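Local coordinates for transcription antitermination protein NusB (Thermotoga maritima, PDB 1TZV) that probably binds the boxA antiterminator sequence of ribosomal RNA operons and takes part in transcription antitermination, at residues 34-37 with 38-41. Residues are numbered along the deposited sequence; the frame is centred on the assembly and turned at random.
Sequences ILDE and TYDK
Asp36 and Tyr39 are the first and last residues of a type I beta turn in the loop between helix 27-34 and helix 41-56. Its backbone bond runs from Tyr39 N to Asp36 O, 3.0 Å long and nearly straight at 165°. The aspartate side chain adds two more hydrogen bonds to the turn. With chi1 at 57°, Asp36 CG lies between its own backbone N and carbonyl carbon, a rotation that carries the carboxylate forward to Thr38, where OD1 takes two donors. Thr38 N reaches Asp36 OD1 at 2.8 Å from above the carboxylate plane, an Asx turn, while Thr38 OG1 donates to the syn lone pair of the same oxygen at 2.6 Å. A water bridges the pair, donating to Asp36 OD2 and, more loosely, to Thr38 OG1. Aspartate suits the first position because its short arm reaches both donors; threonine contributes the hydroxyl, which its own chi1 of 69° aims at OD1.

The ring of Tyr39 makes the packing contact. Leu35 sends CD2, from its branched apolar end, over one flat face, a CH-pi contact 4.0 Å from the centroid, the two side chains crossing at about a right angle. At the ring's edge, Asp36 OD1 comes 3.4 Å from Tyr39 CD1. Helix 5-19 secures the same residues: Arg7 makes a cation-pi contact with Tyr39 and a hydrogen bond to Thr38 OG1, and tyrosine also offers a hydroxyl, where Lys14 NZ hydrogen-bonds Tyr39 OH.

Were Asp36 replaced by an alanine, the amide and hydroxyl of Thr38 would probably lose their shared acceptor, and the hydroxyl could turn more freely. The polar bonds are thus likely to hold the bend, while the buried tyrosine, packed on leucine and tied to helix 5-19, joins this interhelical connection to the protein's helical body.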
loop_
_atom_site.group_PDB
_atom_site.type_symbol
_atom_site.label_atom_id
_atom_site.label_comp_id
_atom_site.label_asym_id
_atom_site.label_seq_id
_atom_site.Cartn_x
_atom_site.Cartn_y
_atom_site.Cartn_z
ATOM N N ILE A 34 14.722 -6.564 3.569
ATOM C CA ILE A 34 14.611 -5.905 2.267
ATOM C C ILE A 34 15.426 -4.618 2.220
ATOM O O ILE A 34 16.114 -4.338 1.230
ATOM C CB ILE A 34 13.116 -5.601 1.964
ATOM C CG1 ILE A 34 12.381 -6.924 1.729
ATOM C CG2 ILE A 34 12.973 -4.689 0.755
ATOM C CD1 ILE A 34 10.883 -6.820 1.901
ATOM N N LEU A 35 15.349 -3.833 3.292
ATOM C CA LEU A 35 16.093 -2.583 3.364
ATOM C C LEU A 35 17.579 -2.899 3.504
ATOM O O LEU A 35 17.979 -3.766 4.280
ATOM C CB LEU A 35 15.627 -1.730 4.556
ATOM C CG LEU A 35 14.165 -1.261 4.507
ATOM C CD1 LEU A 35 13.818 -0.547 5.803
ATOM C CD2 LEU A 35 13.933 -0.342 3.308
ATOM N N ASP A 36 18.387 -2.213 2.714
ATOM C CA ASP A 36 19.829 -2.402 2.769
ATOM C C ASP A 36 20.507 -1.104 2.380
ATOM O O ASP A 36 19.872 -0.045 2.339
ATOM C CB ASP A 36 20.276 -3.552 1.853
ATOM C CG ASP A 36 19.867 -3.356 0.412
ATOM O OD1 ASP A 36 19.644 -2.204 0.010
ATOM O OD2 ASP A 36 19.787 -4.358 -0.326
ATOM N N GLU A 37 21.803 -1.192 2.094
ATOM C CA GLU A 37 22.596 -0.030 1.726
ATOM C C GLU A 37 22.088 0.729 0.504
ATOM O O GLU A 37 22.413 1.904 0.332
ATOM C CB GLU A 37 24.058 -0.446 1.501
ATOM C CG GLU A 37 24.221 -1.689 0.634
ATOM C CD GLU A 37 23.811 -2.969 1.351
ATOM O OE1 GLU A 37 23.627 -4.003 0.668
ATOM O OE2 GLU A 37 23.688 -2.949 2.597
ATOM N N THR A 38 21.293 0.078 -0.342
ATOM C CA THR A 38 20.780 0.759 -1.531
ATOM C C THR A 38 19.644 1.740 -1.226
ATOM O O THR A 38 19.226 2.508 -2.099
ATOM C CB THR A 38 20.314 -0.238 -2.622
ATOM O OG1 THR A 38 19.135 -0.928 -2.196
ATOM C CG2 THR A 38 21.413 -1.249 -2.915
ATOM N N TYR A 39 19.154 1.728 0.014
ATOM C CA TYR A 39 18.092 2.643 0.420
ATOM C C TYR A 39 18.690 3.717 1.312
ATOM O O TYR A 39 19.437 3.396 2.239
ATOM C CB TYR A 39 16.995 1.904 1.197
ATOM C CG TYR A 39 16.218 0.903 0.377
ATOM C CD1 TYR A 39 16.744 -0.354 0.100
ATOM C CD2 TYR A 39 14.958 1.228 -0.135
ATOM C CE1 TYR A 39 16.040 -1.269 -0.667
ATOM C CE2 TYR A 39 14.249 0.321 -0.905
ATOM C CZ TYR A 39 14.793 -0.919 -1.162
ATOM O OH TYR A 39 14.091 -1.827 -1.912
ATOM N N ASP A 40 18.382 4.983 1.046
ATOM C CA ASP A 40 18.943 6.045 1.875
ATOM C C ASP A 40 18.212 6.194 3.208
ATOM O O ASP A 40 17.159 5.579 3.435
ATOM C CB ASP A 40 19.034 7.392 1.112
ATOM C CG ASP A 40 17.680 7.965 0.698
ATOM O OD1 ASP A 40 16.633 7.535 1.228
ATOM O OD2 ASP A 40 17.660 8.893 -0.158
ATOM N N LYS A 41 18.789 6.982 4.110
ATOM C CA LYS A 41 18.215 7.176 5.438
ATOM C C LYS A 41 16.722 7.522 5.428
ATOM O O LYS A 41 15.939 6.948 6.196
ATOM C CB LYS A 41 19.022 8.260 6.180
ATOM C CG LYS A 41 18.458 8.665 7.533
ATOM C CD LYS A 41 19.280 9.791 8.155
ATOM C CE LYS A 41 18.669 10.270 9.467
ATOM N NZ LYS A 41 18.730 9.227 10.531
HETATM O O HOH W 1 18.411 -4.066 -2.662
#